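Local coordinates for N5-carboxyaminoimidazole ribonucleotide synthetase (Bacillus anthracis, PDB 3QFF), which probably catalyses the ATP-dependent carboxylation of 5-aminoimidazole ribonucleotide with bicarbonate, giving N5-carboxyaminoimidazole ribonucleotide for purine biosynthesis, at residues 231-235 / 236-240; 360-364 / 365-369. All blocks are in the same frame, centred on the assembly; numbering follows the deposited sequence.

Contact 1: 231-235 / 236-240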
loop_
_atom_site.group_PDB
_atom_site.type_symbol
_atom_site.label_atom_id
_atom_site.label_comp_id
_atom_site.label_asym_id
_atom_site.label_seq_id
_atom_site.Cartn_x
_atom_site.Cartn_y
_atom_site.Cartn_z
ATOM N N ALA A 231 17.368 10.178 -10.160
ATOM C CA ALA A 231 18.660 10.739 -9.743
ATOM C C ALA A 231 19.059 11.826 -10.743
ATOM O O ALA A 231 18.824 11.686 -11.938
ATOM C CB ALA A 231 19.731 9.642 -9.679
ATOM N N ARG A 232 19.643 12.914 -10.254
ATOM C CA ARG A 232 20.015 14.023 -11.121
ATOM C C ARG A 232 21.377 13.756 -11.786
ATOM O O ARG A 232 22.392 14.381 -11.455
ATOM C CB ARG A 232 19.977 15.352 -10.351
ATOM C CG ARG A 232 18.567 15.689 -9.806
ATOM C CD ARG A 232 18.546 16.901 -8.876
ATOM N NE ARG A 232 19.263 16.657 -7.629
ATOM C CZ ARG A 232 19.509 17.579 -6.695
ATOM N NH1 ARG A 232 20.173 17.236 -5.601
ATOM N NH2 ARG A 232 19.093 18.841 -6.843
ATOM N N ILE A 233 21.377 12.802 -12.714
ATOM C CA ILE A 233 22.590 12.344 -13.378
ATOM C C ILE A 233 22.315 12.150 -14.868
ATOM O O ILE A 233 21.155 12.107 -15.281
ATOM C CB ILE A 233 23.136 11.014 -12.743
ATOM C CG1 ILE A 233 22.093 9.890 -12.843
ATOM C CG2 ILE A 233 23.580 11.232 -11.287
ATOM C CD1 ILE A 233 22.510 8.586 -12.209
ATOM N N THR A 234 23.377 12.036 -15.672
ATOM C CA THR A 234 23.231 11.823 -17.114
ATOM C C THR A 234 22.569 10.485 -17.418
ATOM O O THR A 234 22.624 9.548 -16.606
ATOM C CB THR A 234 24.591 11.861 -17.845
ATOM O OG1 THR A 234 25.398 10.754 -17.418
ATOM C CG2 THR A 234 25.337 13.179 -17.562
ATOM N N GLU A 235 21.961 10.389 -18.598
ATOM C CA GLU A 235 21.365 9.140 -19.049
ATOM C C GLU A 235 22.417 8.035 -19.127
ATOM O O GLU A 235 22.085 6.858 -19.043
ATOM C CB GLU A 235 20.690 9.325 -20.413
ATOM C CG GLU A 235 19.574 8.320 -20.708
ATOM C CD GLU A 235 18.417 8.439 -19.728
ATOM O OE1 GLU A 235 18.054 7.413 -19.101
ATOM O OE2 GLU A 235 17.889 9.565 -19.561
ATOM N N GLU A 236 23.681 8.425 -19.281
ATOM C CA GLU A 236 24.787 7.475 -19.410
ATOM C C GLU A 236 25.167 6.849 -18.069
ATOM O O GLU A 236 25.395 5.639 -17.999
ATOM C CB GLU A 236 26.007 8.141 -20.056
ATOM C CG GLU A 236 25.904 8.306 -21.591
ATOM C CD GLU A 236 24.726 9.174 -22.050
ATOM O OE1 GLU A 236 23.968 8.713 -22.937
ATOM O OE2 GLU A 236 24.549 10.306 -21.521
ATOM N N LEU A 237 25.244 7.679 -17.027
ATOM C CA LEU A 237 25.449 7.213 -15.660
ATOM C C LEU A 237 24.316 6.297 -15.177
ATOM O O LEU A 237 24.571 5.294 -14.501
ATOM C CB LEU A 237 25.610 8.393 -14.688
ATOM C CG LEU A 237 27.009 8.969 -14.435
ATOM C CD1 LEU A 237 26.931 10.247 -13.645
ATOM C CD2 LEU A 237 27.904 7.973 -13.713
ATOM N N SER A 238 23.078 6.662 -15.505
ATOM C CA SER A 238 21.902 5.886 -15.118
ATOM C C SER A 238 21.937 4.492 -15.704
ATOM O O SER A 238 21.775 3.507 -14.985
ATOM C CB SER A 238 20.619 6.580 -15.579
ATOM O OG SER A 238 20.403 7.746 -14.820
ATOM N N GLN A 239 22.147 4.420 -17.015
ATOM C CA GLN A 239 22.204 3.144 -17.722
ATOM C C GLN A 239 23.327 2.253 -17.192
ATOM O O GLN A 239 23.163 1.051 -17.104
ATOM C CB GLN A 239 22.371 3.361 -19.224
ATOM C CG GLN A 239 21.112 3.855 -19.918
ATOM C CD GLN A 239 21.343 4.205 -21.391
ATOM O OE1 GLN A 239 22.456 4.077 -21.917
ATOM N NE2 GLN A 239 20.288 4.660 -22.055
ATOM N N LYS A 240 24.453 2.867 -16.846
ATOM C CA LYS A 240 25.598 2.190 -16.247
ATOM C C LYS A 240 25.290 1.620 -14.851
ATOM O O LYS A 240 25.589 0.455 -14.571
ATOM C CB LYS A 240 26.758 3.174 -16.159
ATOM C CG LYS A 240 28.121 2.567 -15.967
ATOM C CD LYS A 240 29.154 3.693 -15.868
ATOM C CE LYS A 240 30.439 3.334 -16.592
ATOM N NZ LYS A 240 31.461 4.385 -16.381
HETATM O O HOH W 1 18.373 9.336 -13.288
#

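Contact 2: 360-364 / 365-369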
loop_
_atom_site.group_PDB
_atom_site.type_symbol
_atom_site.label_atom_id
_atom_site.label_comp_id
_atom_site.label_asym_id
_atom_site.label_seq_id
_atom_site.Cartn_x
_atom_site.Cartn_y
_atom_site.Cartn_z
ATOM N N ILE A 360 7.606 12.811 -0.944
ATOM C CA ILE A 360 7.081 14.030 -1.522
ATOM C C ILE A 360 7.050 13.875 -3.033
ATOM O O ILE A 360 8.102 13.876 -3.688
ATOM C CB ILE A 360 7.948 15.262 -1.149
ATOM C CG1 ILE A 360 8.158 15.351 0.362
ATOM C CG2 ILE A 360 7.315 16.560 -1.694
ATOM C CD1 ILE A 360 9.238 16.374 0.772
ATOM N N LEU A 361 5.842 13.752 -3.574
ATOM C CA LEU A 361 5.625 13.542 -4.997
ATOM C C LEU A 361 5.368 14.866 -5.706
ATOM O O LEU A 361 4.604 15.702 -5.216
ATOM C CB LEU A 361 4.436 12.593 -5.207
ATOM C CG LEU A 361 4.665 11.108 -5.531
ATOM C CD1 LEU A 361 5.566 10.402 -4.536
ATOM C CD2 LEU A 361 3.320 10.410 -5.607
ATOM N N ASN A 362 6.019 15.065 -6.849
ATOM C CA ASN A 362 5.853 16.282 -7.646
ATOM C C ASN A 362 6.349 16.050 -9.059
ATOM O O ASN A 362 7.306 15.289 -9.266
ATOM C CB ASN A 362 6.595 17.473 -7.007
ATOM C CG ASN A 362 6.048 18.822 -7.472
ATOM O OD1 ASN A 362 6.377 19.306 -8.551
ATOM N ND2 ASN A 362 5.192 19.418 -6.659
ATOM N N ASP A 363 5.707 16.698 -10.034
ATOM C CA ASP A 363 6.167 16.640 -11.426
ATOM C C ASP A 363 7.573 17.210 -11.572
ATOM O O ASP A 363 8.325 16.795 -12.446
ATOM C CB ASP A 363 5.222 17.399 -12.363
ATOM C CG ASP A 363 3.901 16.681 -12.588
ATOM O OD1 ASP A 363 2.880 17.385 -12.737
ATOM O OD2 ASP A 363 3.870 15.426 -12.623
ATOM N N ASN A 364 7.922 18.165 -10.718
ATOM C CA ASN A 364 9.257 18.763 -10.752
ATOM C C ASN A 364 10.027 18.452 -9.468
ATOM O O ASN A 364 9.597 18.795 -8.361
ATOM C CB ASN A 364 9.165 20.279 -11.055
ATOM C CG ASN A 364 10.529 20.983 -11.068
ATOM O OD1 ASN A 364 11.446 20.628 -10.322
ATOM N ND2 ASN A 364 10.653 22.010 -11.910
ATOM N N ILE A 365 11.174 17.789 -9.620
ATOM C CA ILE A 365 11.973 17.375 -8.461
ATOM C C ILE A 365 12.429 18.537 -7.567
ATOM O O ILE A 365 12.450 18.412 -6.333
ATOM C CB ILE A 365 13.171 16.485 -8.881
ATOM C CG1 ILE A 365 12.720 15.031 -9.031
ATOM C CG2 ILE A 365 14.313 16.561 -7.861
ATOM C CD1 ILE A 365 12.310 14.362 -7.715
ATOM N N GLU A 366 12.781 19.665 -8.183
ATOM C CA GLU A 366 13.242 20.828 -7.414
ATOM C C GLU A 366 12.131 21.420 -6.537
ATOM O O GLU A 366 12.400 21.966 -5.476
ATOM C CB GLU A 366 13.861 21.900 -8.327
ATOM C CG GLU A 366 15.060 21.424 -9.178
ATOM C CD GLU A 366 16.280 20.970 -8.365
ATOM O OE1 GLU A 366 16.564 21.558 -7.289
ATOM O OE2 GLU A 366 16.976 20.020 -8.820
ATOM N N VAL A 367 10.883 21.278 -6.974
ATOM C CA VAL A 367 9.742 21.760 -6.201
ATOM C C VAL A 367 9.566 20.889 -4.954
ATOM O O VAL A 367 9.335 21.404 -3.857
ATOM C CB VAL A 367 8.465 21.796 -7.071
ATOM C CG1 VAL A 367 7.236 22.160 -6.241
ATOM C CG2 VAL A 367 8.640 22.800 -8.224
ATOM N N ALA A 368 9.720 19.573 -5.125
ATOM C CA ALA A 368 9.689 18.635 -4.001
ATOM C C ALA A 368 10.804 18.917 -3.002
ATOM O O ALA A 368 10.582 18.895 -1.783
ATOM C CB ALA A 368 9.758 17.188 -4.503
ATOM N N LEU A 369 12.007 19.184 -3.513
ATOM C CA LEU A 369 13.125 19.553 -2.637
ATOM C C LEU A 369 12.813 20.809 -1.833
ATOM O O LEU A 369 13.071 20.864 -0.628
ATOM C CB LEU A 369 14.427 19.716 -3.427
ATOM C CG LEU A 369 15.091 18.407 -3.878
ATOM C CD1 LEU A 369 16.280 18.695 -4.785
ATOM C CD2 LEU A 369 15.509 17.568 -2.684
#

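Contact 1: 231-235 / 236-240
Between Thr234 and Ser238 the loop passes into a helix: Ser238 N reaches Thr234 O at 3.1 Å with a nearly straight N-H...O angle of 163°, and Gln239 N follows with Glu235 O at 3.2 Å, so the i to i+4 pattern begins at Thr234. Thr234 is the N-cap. Its OG1 accepts from Leu237 N at 3.1 Å, with an angle of 168° at the hydrogen, which gives an amide of the first turn a side-chain acceptor. The torsion that permits this, chi1 65°, sets OG1 between the backbone N and the carbonyl carbon and hence over the incoming turn, while CG2 stands anti to the carbonyl carbon.

Ile233, one residue earlier, lays its longer branch along the first turn. Ile233 CD1 comes within 4.0 Å of Leu237 CB, an apolar contact, and Ile233 CG1 lies 3.4 Å from Ser238 OG, so the branch meets both a hydrocarbon and a hydroxyl. That hydroxyl is linked back to the loop through water: the water donates to Ala231 O at 2.7 Å and is hydrogen-bonded to Ser238 OG at 3.0 Å. On the outer face, Gln239 folds the base of its extended chain against the backbone, with Gln239 CG 3.3 Å from Glu235 O, and its amide plane stands oblique to the Glu235 carboxylate.

The capped turn lies at the surface, against one side of the large antiparallel sheet. Ala231 pairs through its backbone with Val214 on strand 209-220, which Ile233 also touches, together with Lys195 at the start of strand 195-203. While the loop thus lies on those two strands, the helix side, through Leu237 and Lys240, packs on Ile270 of strand 270-276.

Contact 2: 360-364 / 365-369
Asn364 OD1 is gripped by two backbone amides of the following helix, Glu366 N at 2.7 Å and Val367 N at 3.5 Å, though both bonds are weak in geometry. Asn364 is thus the N-cap where strand 354-361 gives way to helix 365-374 in the C-terminal domain. Its CG lies anti to the backbone N (chi1 178°), which turns the carboxamide, and OD1 with it, back toward the first turn. Asn364 CB and CG also lie beside Val367 CG2. The backbone oxygen Asn364 O takes two further weak bonds, from Val367 N at 3.1 Å and from Ala368 N at 3.3 Å.

Two residues earlier, Asn362 OD1 accepts from Asn364 N at 2.9 Å, in the carbonyl plane and on a lone pair. This Asx turn fixes the approach to the cap. The Asn362 and Val367 side chains cross at about a right angle, Asn362 ND2 lying 3.4 Å from Val367 CG1. Deeper in, Ile360 CG2 meets Ala368 CB at 3.8 Å.

Chemically, one asparagine supplies acceptors to the helix start and another holds the capping residue; the Glu366 carboxylate, paired with Arg232, sits where the helix dipole would probably stabilise its negative charge.

Both contacts are capped helix starts, and although their centres are 19 Å apart, they touch: Arg232 NH2 of 231-235 forms a salt bridge with Glu366 OE2 of 365-369 at 3.1 Å and packs on Leu369 CD1 at 3.5 Å. Through NH1 the same arginine also pairs with Glu216 OE2, so it joins strand 209-220 to helix 365-374. Since contact 1 belongs to the ATP-grasp domain and contact 2 to the C-terminal one, this pair bridges the two regions, which also share one antiparallel sheet through neighbouring strands 223-229 and 316-322. The ADP pocket of this structure draws on residues between 113 and 274, a span that also contains contact 1.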